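Local coordinates for Cas13d (uncultured Ruminococcus sp, PDB 6IV9), which is a CRISPR RNA-guided ribonuclease whose two HEPN domains govern both maturation of its guide RNA and cleavage of target RNA, at residues Asp332-Asn337 with Ala476-Asp481; Val339-Leu344 with Asp355-Tyr360; Tyr361-Leu366 with Met407-Phe412. The protein carries 2 engineered substitutions. All blocks are in the same frame, centred on the assembly; numbering follows the deposited sequence.

Interaction 1: residues Asp332-Asn337 with Ala476-Asp481; sequences DFIEGN and ADMDFD. With nucleotides of chain B.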
loop_
_atom_site.group_PDB
_atom_site.type_symbol
_atom_site.label_atom_id
_atom_site.label_comp_id
_atom_site.label_asym_id
_atom_site.label_seq_id
_atom_site.Cartn_x
_atom_site.Cartn_y
_atom_site.Cartn_z
ATOM N N ASP A 332 -23.556 -10.258 17.919
ATOM C CA ASP A 332 -23.181 -10.524 19.327
ATOM C C ASP A 332 -21.819 -9.896 19.638
ATOM O O ASP A 332 -21.001 -10.554 20.238
ATOM C CB ASP A 332 -23.278 -12.017 19.632
ATOM C CG ASP A 332 -24.698 -12.542 19.514
ATOM O OD1 ASP A 332 -25.607 -11.882 20.013
ATOM O OD2 ASP A 332 -24.881 -13.580 18.894
ATOM N N PHE A 333 -21.637 -8.635 19.277
ATOM C CA PHE A 333 -20.347 -7.954 19.521
ATOM C C PHE A 333 -20.037 -7.877 21.017
ATOM O O PHE A 333 -18.912 -8.076 21.396
ATOM C CB PHE A 333 -20.387 -6.550 18.930
ATOM C CG PHE A 333 -19.154 -5.742 19.204
ATOM C CD1 PHE A 333 -19.052 -4.988 20.354
ATOM C CD2 PHE A 333 -18.097 -5.739 18.313
ATOM C CE1 PHE A 333 -17.923 -4.237 20.614
ATOM C CE2 PHE A 333 -16.971 -4.981 18.574
ATOM C CZ PHE A 333 -16.889 -4.236 19.721
ATOM N N ILE A 334 -21.032 -7.574 21.842
ATOM C CA ILE A 334 -20.751 -7.432 23.296
ATOM C C ILE A 334 -20.289 -8.771 23.872
ATOM O O ILE A 334 -19.299 -8.801 24.561
ATOM C CB ILE A 334 -21.973 -6.864 24.030
ATOM C CG1 ILE A 334 -22.387 -5.518 23.443
ATOM C CG2 ILE A 334 -21.686 -6.764 25.510
ATOM C CD1 ILE A 334 -23.598 -4.908 24.096
ATOM N N GLU A 335 -21.000 -9.847 23.577
ATOM C CA GLU A 335 -20.610 -11.182 24.091
ATOM C C GLU A 335 -19.238 -11.551 23.526
ATOM O O GLU A 335 -18.439 -12.086 24.234
ATOM C CB GLU A 335 -21.673 -12.207 23.716
ATOM C CG GLU A 335 -21.359 -13.600 24.193
ATOM C CD GLU A 335 -21.473 -13.812 25.689
ATOM O OE1 GLU A 335 -21.954 -12.914 26.375
ATOM O OE2 GLU A 335 -21.069 -14.881 26.152
ATOM N N GLY A 336 -18.991 -11.222 22.268
ATOM C CA GLY A 336 -17.710 -11.515 21.611
ATOM C C GLY A 336 -16.556 -10.747 22.224
ATOM O O GLY A 336 -15.431 -11.140 22.004
ATOM N N ASN A 337 -16.841 -9.635 22.882
ATOM C CA ASN A 337 -15.805 -8.753 23.467
ATOM C C ASN A 337 -16.000 -8.611 24.976
ATOM O O ASN A 337 -15.511 -7.653 25.527
ATOM C CB ASN A 337 -15.806 -7.407 22.749
ATOM C CG ASN A 337 -15.347 -7.549 21.320
ATOM O OD1 ASN A 337 -14.174 -7.511 21.053
ATOM N ND2 ASN A 337 -16.268 -7.747 20.411
ATOM N N ALA A 476 -18.280 -16.026 32.443
ATOM C CA ALA A 476 -19.210 -15.211 33.253
ATOM C C ALA A 476 -20.390 -14.708 32.428
ATOM O O ALA A 476 -20.244 -14.519 31.238
ATOM C CB ALA A 476 -18.469 -14.068 33.878
ATOM N N ASP A 477 -21.538 -14.538 33.076
ATOM C CA ASP A 477 -22.744 -14.030 32.386
ATOM C C ASP A 477 -22.507 -12.574 31.998
ATOM O O ASP A 477 -21.936 -11.840 32.793
ATOM C CB ASP A 477 -23.960 -14.062 33.310
ATOM C CG ASP A 477 -24.942 -15.181 33.019
ATOM O OD1 ASP A 477 -24.549 -16.165 32.365
ATOM O OD2 ASP A 477 -26.103 -15.046 33.442
ATOM N N MET A 478 -22.913 -12.187 30.799
ATOM C CA MET A 478 -22.805 -10.755 30.442
ATOM C C MET A 478 -24.228 -10.278 30.154
ATOM O O MET A 478 -24.747 -10.573 29.072
ATOM C CB MET A 478 -21.911 -10.547 29.219
ATOM C CG MET A 478 -20.679 -9.769 29.564
ATOM S SD MET A 478 -20.864 -8.017 29.255
ATOM C CE MET A 478 -19.593 -7.377 30.332
ATOM N N ASP A 479 -24.837 -9.626 31.135
ATOM C CA ASP A 479 -26.238 -9.183 30.963
ATOM C C ASP A 479 -26.278 -7.782 30.355
ATOM O O ASP A 479 -26.561 -6.832 31.079
ATOM C CB ASP A 479 -27.041 -9.338 32.256
ATOM C CG ASP A 479 -28.545 -9.334 32.030
ATOM O OD1 ASP A 479 -29.012 -10.076 31.138
ATOM O OD2 ASP A 479 -29.233 -8.586 32.745
ATOM N N PHE A 480 -25.935 -7.677 29.080
ATOM C CA PHE A 480 -26.047 -6.388 28.360
ATOM C C PHE A 480 -26.795 -6.678 27.063
ATOM O O PHE A 480 -26.571 -7.709 26.473
ATOM C CB PHE A 480 -24.689 -5.706 28.208
ATOM C CG PHE A 480 -24.223 -4.969 29.435
ATOM C CD1 PHE A 480 -24.744 -3.734 29.757
ATOM C CD2 PHE A 480 -23.274 -5.516 30.273
ATOM C CE1 PHE A 480 -24.332 -3.063 30.892
ATOM C CE2 PHE A 480 -22.856 -4.840 31.404
ATOM C CZ PHE A 480 -23.382 -3.615 31.710
ATOM N N ASP A 481 -27.730 -5.817 26.715
ATOM C CA ASP A 481 -28.514 -6.002 25.479
ATOM C C ASP A 481 -27.626 -5.635 24.294
ATOM O O ASP A 481 -27.095 -4.547 24.292
ATOM C CB ASP A 481 -29.734 -5.085 25.507
ATOM C CG ASP A 481 -30.836 -5.482 24.548
ATOM O OD1 ASP A 481 -30.619 -6.372 23.727
ATOM O OD2 ASP A 481 -31.909 -4.886 24.639
ATOM P P U B 43 -8.206 -5.668 15.395
ATOM O OP1 U B 43 -8.403 -4.448 14.528
ATOM O OP2 U B 43 -7.397 -5.560 16.607
ATOM O "O5'" U B 43 -9.690 -6.111 15.744
ATOM C "C5'" U B 43 -9.953 -7.327 16.458
ATOM C "C4'" U B 43 -11.356 -7.295 17.022
ATOM O "O4'" U B 43 -12.239 -7.348 15.887
ATOM C "C3'" U B 43 -11.755 -8.512 17.876
ATOM O "O3'" U B 43 -11.393 -8.191 19.209
ATOM C "C2'" U B 43 -13.270 -8.586 17.631
ATOM O "O2'" U B 43 -13.834 -7.519 18.362
ATOM C "C1'" U B 43 -13.358 -8.198 16.148
ATOM N N1 U B 43 -13.311 -9.344 15.229
ATOM C C2 U B 43 -14.389 -10.195 15.200
ATOM O O2 U B 43 -15.390 -10.016 15.860
ATOM N N3 U B 43 -14.256 -11.264 14.359
ATOM C C4 U B 43 -13.186 -11.566 13.559
ATOM O O4 U B 43 -13.231 -12.568 12.848
ATOM C C5 U B 43 -12.107 -10.640 13.638
ATOM C C6 U B 43 -12.200 -9.587 14.451
ATOM P P A B 44 -10.310 -9.043 20.043
ATOM O OP1 A B 44 -10.014 -8.251 21.252
ATOM O OP2 A B 44 -9.155 -9.332 19.131
ATOM O "O5'" A B 44 -11.050 -10.449 20.229
ATOM C "C5'" A B 44 -12.067 -10.575 21.285
ATOM C "C4'" A B 44 -12.321 -12.022 21.627
ATOM O "O4'" A B 44 -12.914 -12.723 20.501
ATOM C "C3'" A B 44 -11.038 -12.789 21.960
ATOM O "O3'" A B 44 -11.281 -13.778 22.970
ATOM C "C2'" A B 44 -10.687 -13.417 20.628
ATOM O "O2'" A B 44 -9.941 -14.600 20.731
ATOM C "C1'" A B 44 -12.059 -13.782 20.106
ATOM N N9 A B 44 -12.106 -13.864 18.656
ATOM C C8 A B 44 -11.574 -13.019 17.704
ATOM N N7 A B 44 -11.856 -13.367 16.473
ATOM C C5 A B 44 -12.632 -14.509 16.624
ATOM C C6 A B 44 -13.261 -15.343 15.699
ATOM N N6 A B 44 -13.183 -15.162 14.381
ATOM N N1 A B 44 -13.965 -16.398 16.174
ATOM C C2 A B 44 -14.047 -16.571 17.499
ATOM N N3 A B 44 -13.508 -15.841 18.474
ATOM C C4 A B 44 -12.802 -14.818 17.962
#

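Interaction 2: residues Val339-Leu344 with Asp355-Tyr360; sequences VNISLL and DIIRLY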
loop_
_atom_site.group_PDB
_atom_site.type_symbol
_atom_site.label_atom_id
_atom_site.label_comp_id
_atom_site.label_asym_id
_atom_site.label_seq_id
_atom_site.Cartn_x
_atom_site.Cartn_y
_atom_site.Cartn_z
ATOM N N VAL A 339 -14.730 -10.070 27.648
ATOM C CA VAL A 339 -13.619 -9.977 28.621
ATOM C C VAL A 339 -13.133 -8.534 28.753
ATOM O O VAL A 339 -13.089 -8.036 29.848
ATOM C CB VAL A 339 -12.471 -10.875 28.156
ATOM C CG1 VAL A 339 -11.248 -10.665 29.006
ATOM C CG2 VAL A 339 -12.869 -12.330 28.094
ATOM N N ASN A 340 -12.790 -7.890 27.647
ATOM C CA ASN A 340 -12.311 -6.494 27.735
ATOM C C ASN A 340 -13.427 -5.579 28.229
ATOM O O ASN A 340 -13.151 -4.715 29.027
ATOM C CB ASN A 340 -11.697 -6.019 26.424
ATOM C CG ASN A 340 -10.387 -6.706 26.135
ATOM O OD1 ASN A 340 -10.005 -7.620 26.834
ATOM N ND2 ASN A 340 -9.698 -6.262 25.108
ATOM N N ILE A 341 -14.643 -5.779 27.745
ATOM C CA ILE A 341 -15.749 -4.870 28.148
ATOM C C ILE A 341 -15.975 -4.966 29.663
ATOM O O ILE A 341 -16.081 -3.932 30.286
ATOM C CB ILE A 341 -17.019 -5.147 27.333
ATOM C CG1 ILE A 341 -16.865 -4.640 25.897
ATOM C CG2 ILE A 341 -18.220 -4.526 28.014
ATOM C CD1 ILE A 341 -17.875 -5.181 24.941
ATOM N N SER A 342 -15.969 -6.174 30.219
ATOM C CA SER A 342 -16.189 -6.340 31.680
ATOM C C SER A 342 -15.091 -5.633 32.459
ATOM O O SER A 342 -15.417 -4.864 33.331
ATOM C CB SER A 342 -16.174 -7.778 32.042
ATOM O OG SER A 342 -17.278 -8.426 31.483
ATOM N N LEU A 343 -13.843 -5.848 32.078
ATOM C CA LEU A 343 -12.700 -5.244 32.788
ATOM C C LEU A 343 -12.825 -3.725 32.741
ATOM O O LEU A 343 -12.552 -3.091 33.729
ATOM C CB LEU A 343 -11.442 -5.649 32.026
ATOM C CG LEU A 343 -10.475 -6.616 32.697
ATOM C CD1 LEU A 343 -11.097 -7.310 33.897
ATOM C CD2 LEU A 343 -9.954 -7.625 31.692
ATOM N N LEU A 344 -13.165 -3.175 31.585
ATOM C CA LEU A 344 -13.256 -1.705 31.414
ATOM C C LEU A 344 -14.396 -1.105 32.240
ATOM O O LEU A 344 -14.218 -0.041 32.801
ATOM C CB LEU A 344 -13.413 -1.419 29.925
ATOM C CG LEU A 344 -12.167 -1.705 29.100
ATOM C CD1 LEU A 344 -12.453 -1.519 27.632
ATOM C CD2 LEU A 344 -11.036 -0.816 29.546
ATOM N N ASP A 355 -22.189 3.674 27.679
ATOM C CA ASP A 355 -21.245 4.600 27.021
ATOM C C ASP A 355 -19.946 3.861 26.710
ATOM O O ASP A 355 -19.439 4.026 25.638
ATOM C CB ASP A 355 -20.917 5.747 27.961
ATOM C CG ASP A 355 -20.582 7.009 27.214
ATOM O OD1 ASP A 355 -21.002 7.112 26.066
ATOM O OD2 ASP A 355 -19.898 7.856 27.785
ATOM N N ILE A 356 -19.460 3.076 27.652
ATOM C CA ILE A 356 -18.199 2.316 27.464
ATOM C C ILE A 356 -18.380 1.332 26.312
ATOM O O ILE A 356 -17.478 1.200 25.521
ATOM C CB ILE A 356 -17.810 1.625 28.780
ATOM C CG1 ILE A 356 -17.340 2.658 29.800
ATOM C CG2 ILE A 356 -16.774 0.544 28.559
ATOM C CD1 ILE A 356 -17.252 2.130 31.186
ATOM N N ILE A 357 -19.525 0.674 26.253
ATOM C CA ILE A 357 -19.773 -0.325 25.186
ATOM C C ILE A 357 -19.765 0.377 23.827
ATOM O O ILE A 357 -19.165 -0.145 22.918
ATOM C CB ILE A 357 -21.073 -1.091 25.469
ATOM C CG1 ILE A 357 -20.910 -2.001 26.686
ATOM C CG2 ILE A 357 -21.507 -1.867 24.252
ATOM C CD1 ILE A 357 -22.203 -2.535 27.244
ATOM N N ARG A 358 -20.414 1.528 23.726
ATOM C CA ARG A 358 -20.436 2.258 22.441
ATOM C C ARG A 358 -19.016 2.712 22.083
ATOM O O ARG A 358 -18.641 2.578 20.935
ATOM C CB ARG A 358 -21.466 3.379 22.509
ATOM C CG ARG A 358 -22.886 2.846 22.611
ATOM C CD ARG A 358 -23.949 3.896 22.397
ATOM N NE ARG A 358 -23.850 4.932 23.396
ATOM C CZ ARG A 358 -24.684 5.077 24.412
ATOM N NH1 ARG A 358 -25.725 4.279 24.539
ATOM N NH2 ARG A 358 -24.479 6.027 25.301
ATOM N N LEU A 359 -18.268 3.211 23.058
ATOM C CA LEU A 359 -16.882 3.659 22.793
ATOM C C LEU A 359 -16.024 2.469 22.357
ATOM O O LEU A 359 -15.187 2.646 21.515
ATOM C CB LEU A 359 -16.313 4.336 24.036
ATOM C CG LEU A 359 -16.777 5.768 24.267
ATOM C CD1 LEU A 359 -16.516 6.202 25.691
ATOM C CD2 LEU A 359 -16.118 6.717 23.296
ATOM N N TYR A 360 -16.217 1.319 22.978
ATOM C CA TYR A 360 -15.431 0.115 22.637
ATOM C C TYR A 360 -15.731 -0.339 21.210
ATOM O O TYR A 360 -14.822 -0.711 20.504
ATOM C CB TYR A 360 -15.563 -0.982 23.685
ATOM C CG TYR A 360 -14.472 -2.006 23.573
ATOM C CD1 TYR A 360 -13.214 -1.752 24.070
ATOM C CD2 TYR A 360 -14.677 -3.203 22.930
ATOM C CE1 TYR A 360 -12.191 -2.670 23.956
ATOM C CE2 TYR A 360 -13.670 -4.138 22.812
ATOM C CZ TYR A 360 -12.423 -3.870 23.325
ATOM O OH TYR A 360 -11.431 -4.783 23.223
#

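Interaction 3: residues Tyr361-Leu366 with Met407-Phe412; sequences YDFIVL and MDFLLF. With nucleotides of chain B.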
loop_
_atom_site.group_PDB
_atom_site.type_symbol
_atom_site.label_atom_id
_atom_site.label_comp_id
_atom_site.label_asym_id
_atom_site.label_seq_id
_atom_site.Cartn_x
_atom_site.Cartn_y
_atom_site.Cartn_z
ATOM N N TYR A 361 -16.992 -0.263 20.801
ATOM C CA TYR A 361 -17.329 -0.629 19.408
ATOM C C TYR A 361 -16.586 0.339 18.487
ATOM O O TYR A 361 -16.081 -0.080 17.482
ATOM C CB TYR A 361 -18.832 -0.575 19.133
ATOM C CG TYR A 361 -19.193 -0.949 17.722
ATOM C CD1 TYR A 361 -19.391 -2.263 17.367
ATOM C CD2 TYR A 361 -19.304 0.001 16.732
ATOM C CE1 TYR A 361 -19.693 -2.633 16.075
ATOM C CE2 TYR A 361 -19.600 -0.350 15.430
ATOM C CZ TYR A 361 -19.802 -1.672 15.099
ATOM O OH TYR A 361 -20.108 -2.042 13.833
ATOM N N ASP A 362 -16.550 1.609 18.861
ATOM C CA ASP A 362 -15.844 2.621 18.041
ATOM C C ASP A 362 -14.363 2.260 17.991
ATOM O O ASP A 362 -13.823 2.197 16.916
ATOM C CB ASP A 362 -16.000 4.009 18.655
ATOM C CG ASP A 362 -15.259 5.127 17.946
ATOM O OD1 ASP A 362 -14.184 4.887 17.427
ATOM O OD2 ASP A 362 -15.764 6.228 17.960
ATOM N N PHE A 363 -13.789 1.931 19.129
ATOM C CA PHE A 363 -12.349 1.624 19.224
ATOM C C PHE A 363 -11.996 0.446 18.314
ATOM O O PHE A 363 -10.936 0.465 17.759
ATOM C CB PHE A 363 -12.022 1.330 20.685
ATOM C CG PHE A 363 -10.608 0.911 20.974
ATOM C CD1 PHE A 363 -9.609 1.848 21.117
ATOM C CD2 PHE A 363 -10.288 -0.418 21.132
ATOM C CE1 PHE A 363 -8.316 1.460 21.395
ATOM C CE2 PHE A 363 -8.995 -0.804 21.409
ATOM C CZ PHE A 363 -8.013 0.136 21.534
ATOM N N ILE A 364 -12.826 -0.586 18.269
ATOM C CA ILE A 364 -12.546 -1.760 17.397
ATOM C C ILE A 364 -12.823 -1.515 15.909
ATOM O O ILE A 364 -11.950 -1.763 15.117
ATOM C CB ILE A 364 -13.325 -2.987 17.902
ATOM C CG1 ILE A 364 -12.893 -3.379 19.312
ATOM C CG2 ILE A 364 -13.203 -4.147 16.938
ATOM C CD1 ILE A 364 -11.489 -3.888 19.397
ATOM N N VAL A 365 -14.012 -1.033 15.580
ATOM C CA VAL A 365 -14.468 -0.939 14.168
ATOM C C VAL A 365 -14.187 0.415 13.516
ATOM O O VAL A 365 -13.822 0.415 12.358
ATOM C CB VAL A 365 -15.964 -1.286 14.088
ATOM C CG1 VAL A 365 -16.492 -1.205 12.680
ATOM C CG2 VAL A 365 -16.251 -2.648 14.684
ATOM N N LEU A 366 -14.509 1.503 14.200
ATOM C CA LEU A 366 -14.293 2.862 13.657
ATOM C C LEU A 366 -12.848 3.322 13.872
ATOM O O LEU A 366 -12.378 4.107 13.070
ATOM C CB LEU A 366 -15.293 3.828 14.294
ATOM C CG LEU A 366 -16.762 3.571 13.975
ATOM C CD1 LEU A 366 -16.988 3.433 12.492
ATOM C CD2 LEU A 366 -17.250 2.331 14.658
ATOM N N MET A 407 -5.012 -0.882 27.520
ATOM C CA MET A 407 -4.219 0.332 27.813
ATOM C C MET A 407 -4.528 1.425 26.787
ATOM O O MET A 407 -4.784 2.534 27.184
ATOM C CB MET A 407 -2.727 0.004 27.786
ATOM C CG MET A 407 -2.293 -0.938 28.884
ATOM S SD MET A 407 -0.572 -1.439 28.768
ATOM C CE MET A 407 -0.317 -2.173 30.379
ATOM N N ASP A 408 -4.551 1.072 25.507
ATOM C CA ASP A 408 -4.839 2.028 24.413
ATOM C C ASP A 408 -6.254 2.591 24.596
ATOM O O ASP A 408 -6.444 3.764 24.383
ATOM C CB ASP A 408 -4.653 1.360 23.051
ATOM C CG ASP A 408 -3.204 1.082 22.686
ATOM O OD1 ASP A 408 -2.332 1.416 23.471
ATOM O OD2 ASP A 408 -2.967 0.560 21.614
ATOM N N PHE A 409 -7.197 1.753 25.003
ATOM C CA PHE A 409 -8.594 2.207 25.183
ATOM C C PHE A 409 -8.687 3.283 26.267
ATOM O O PHE A 409 -9.401 4.232 26.064
ATOM C CB PHE A 409 -9.517 1.041 25.500
ATOM C CG PHE A 409 -10.959 1.457 25.553
ATOM C CD1 PHE A 409 -11.664 1.722 24.396
ATOM C CD2 PHE A 409 -11.599 1.631 26.763
ATOM C CE1 PHE A 409 -12.991 2.105 24.443
ATOM C CE2 PHE A 409 -12.921 2.029 26.810
ATOM C CZ PHE A 409 -13.612 2.261 25.653
ATOM N N LEU A 410 -7.982 3.110 27.376
ATOM C CA LEU A 410 -8.019 4.122 28.455
ATOM C C LEU A 410 -7.465 5.440 27.918
ATOM O O LEU A 410 -8.048 6.459 28.174
ATOM C CB LEU A 410 -7.131 3.637 29.593
ATOM C CG LEU A 410 -7.656 2.466 30.409
ATOM C CD1 LEU A 410 -6.707 2.174 31.549
ATOM C CD2 LEU A 410 -9.045 2.755 30.935
ATOM N N LEU A 411 -6.353 5.384 27.197
ATOM C CA LEU A 411 -5.748 6.611 26.622
ATOM C C LEU A 411 -6.707 7.233 25.606
ATOM O O LEU A 411 -6.834 8.425 25.585
ATOM C CB LEU A 411 -4.441 6.222 25.938
ATOM C CG LEU A 411 -3.365 5.654 26.856
ATOM C CD1 LEU A 411 -2.061 5.516 26.109
ATOM C CD2 LEU A 411 -3.193 6.533 28.075
ATOM N N PHE A 412 -7.340 6.406 24.791
ATOM C CA PHE A 412 -8.265 6.917 23.757
ATOM C C PHE A 412 -9.414 7.681 24.415
ATOM O O PHE A 412 -9.693 8.790 24.039
ATOM C CB PHE A 412 -8.851 5.722 23.012
ATOM C CG PHE A 412 -10.102 5.987 22.217
ATOM C CD1 PHE A 412 -10.171 7.029 21.317
ATOM C CD2 PHE A 412 -11.198 5.162 22.343
ATOM C CE1 PHE A 412 -11.318 7.256 20.586
ATOM C CE2 PHE A 412 -12.341 5.388 21.606
ATOM C CZ PHE A 412 -12.399 6.435 20.733
ATOM P P U B 43 -8.206 -5.668 15.395
ATOM O OP1 U B 43 -8.403 -4.448 14.528
ATOM O OP2 U B 43 -7.397 -5.560 16.607
ATOM O "O5'" U B 43 -9.690 -6.111 15.744
ATOM C "C5'" U B 43 -9.953 -7.327 16.458
ATOM C "C4'" U B 43 -11.356 -7.295 17.022
ATOM O "O4'" U B 43 -12.239 -7.348 15.887
ATOM C "C3'" U B 43 -11.755 -8.512 17.876
ATOM O "O3'" U B 43 -11.393 -8.191 19.209
ATOM C "C2'" U B 43 -13.270 -8.586 17.631
ATOM O "O2'" U B 43 -13.834 -7.519 18.362
ATOM C "C1'" U B 43 -13.358 -8.198 16.148
ATOM N N1 U B 43 -13.311 -9.344 15.229
ATOM C C2 U B 43 -14.389 -10.195 15.200
ATOM O O2 U B 43 -15.390 -10.016 15.860
ATOM N N3 U B 43 -14.256 -11.264 14.359
ATOM C C4 U B 43 -13.186 -11.566 13.559
ATOM O O4 U B 43 -13.231 -12.568 12.848
ATOM C C5 U B 43 -12.107 -10.640 13.638
ATOM C C6 U B 43 -12.200 -9.587 14.451
#

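Interaction 1: residues Asp332-Asn337 with Ala476-Asp481
Ile334 and Glu335, on a short helical turn, meet Met478, Phe480 and Asp481 of an extended loop; Asn337, between the turn and the next helix, bonds the ribose of U43 of chain B, and Phe333 packs near it. The backbone nitrogens of Phe333 and Ile334 donate to the carboxylate of Glu482, just past the second segment, tying the start of the turn to the loop. The Phe333 ring is buried, and Asn337 ND2 sits 3.3 Å above its plane, over the centre. Ile334 supplies the apolar contact: its side chain crosses that of Met478 at about a right angle, CG2 4.0 Å from Met478 SD and 4.2 Å from Phe480 CB, whereas CD1 reaches the carbonyl of Asp481, 3.5 Å from its O. Glu335 bends at chi2 (71°) and slides past Met478, bringing OE1 to 3.7 Å from Met478 CB; its OE2 forms a salt bridge with Lys338, which also bonds Ala476 O. Gly336 suits its place because a side chain would probably be crowded by Asp332 O, and its own carbonyl lies against the ribose of A44 of chain B. Asn337 ND2 gives a nearly straight bond to Phe333 O (2.8 Å, 169°), with that oxygen in the amide plane, and OD1 accepts a bond from O2' of U43 of chain B (2.7 Å); ND2 also reaches O2', weakly. No hydrogen bond joins the two segments. Apolar side chains pack the loop to the turn, and Lys338 and Glu482 supply polar ties. Asn337 grips a 2'-hydroxyl, a group that RNA has and DNA lacks.

Interaction 2: residues Val339-Leu344 with Asp355-Tyr360
Tyr360, Ile341 and Leu344 bury the most surface where helices 338-347 and 353-366 meet, their segment axes 10.2 Å apart and running at 137° to each other. The Tyr360 ring leaves its helix with CG anti to the backbone N (chi1 -162°) and reaches across to the first helix. Leu344 crosses it at about a right angle, CD1 coming to 3.6 Å from Tyr360 CD1; Ile341 comes from the same side of the ring plane, its CG1 4.0 Å from Tyr360 CD2. Tyrosine suits this place because its hydroxyl finds a polar mate beyond the apolar part of the ring: Asn340 ND2 donates to Tyr360 OH over 3.0 Å, the amide turned 83° from the ring plane, while Asn340 OD1 bonds Lys402. Branched chains close the interface, Ile341 CG2 lying 3.9 Å from Ile357 CG1 and Leu344 CB facing Ile356 CG2 at 4.1 Å. Two successive helices joined by a short loop thus pack obliquely antiparallel as a helical hairpin. Helix 400-418 packs alongside, with Leu406 against Asn340 and Leu344 and the Phe409 ring edge-to-face with Tyr360; helix 333-336 brings Ile334 to Ile357, and helix 467-475 adjoins Val339 and Leu343.

Interaction 3: residues Tyr361-Leu366 with Met407-Phe412
A buried aromatic cluster joins helix 353-366 to helix 400-418, whose segments cross at 109° with their axes 11.1 Å apart. Phe363 is the centre of it. Phe409 directs its edge at the face of this ring in a T-shaped pair, centroids 5.4 Å apart and planes at 88°, with Phe409 CD1 3.7 Å from Phe363 CG. The CB of Phe409 adds a CH-pi contact over the same ring, 4.3 Å from its centroid. At the edge of Phe363, near its plane, Asp408 CB approaches CZ at 3.9 Å, while the Asp408 carboxylate turns to a salt bridge with Arg380. Phe412 slides past in the opposite sense, its CD2 3.9 Å from Phe363 CD1. A first torsion of 176° swings the Phe363 ring away from the backbone N, out to the crossing helix. A leucine here would probably leave the Phe409 edge without its aromatic face and open a gap beside Phe412. Next along the chain, within the wider pi-type turn 362-366, Ile364 packs CG2 against U43 O4' of chain B at 3.5 Å. Steeply crossed helices held by flat rings, with an adjoining residue touching the guide RNA, are in keeping with an all-helical RNA-binding region.

Overall arrangement
From the N terminus, the chain enters the group at 332-337 and runs straight into helix 338-347. Interaction 2 closes first, a short loop between that helix and helix 353-366. The latter then continues into interaction 3, which closes a second loop when helix 400-418 comes back across it. Interactions 2 and 3 thus stand in series, sharing helix 353-366, with centres about 9 Å apart and Leu359 touching Phe412. Interaction 1 closes last, when the loop after helix 467-475 returns to 332-337, so both others fall within its span. Phe333 packs on Tyr361 and Asn337 on Tyr360, so the three contacts join successive helices and a returning loop into one cluster that touches the RNA.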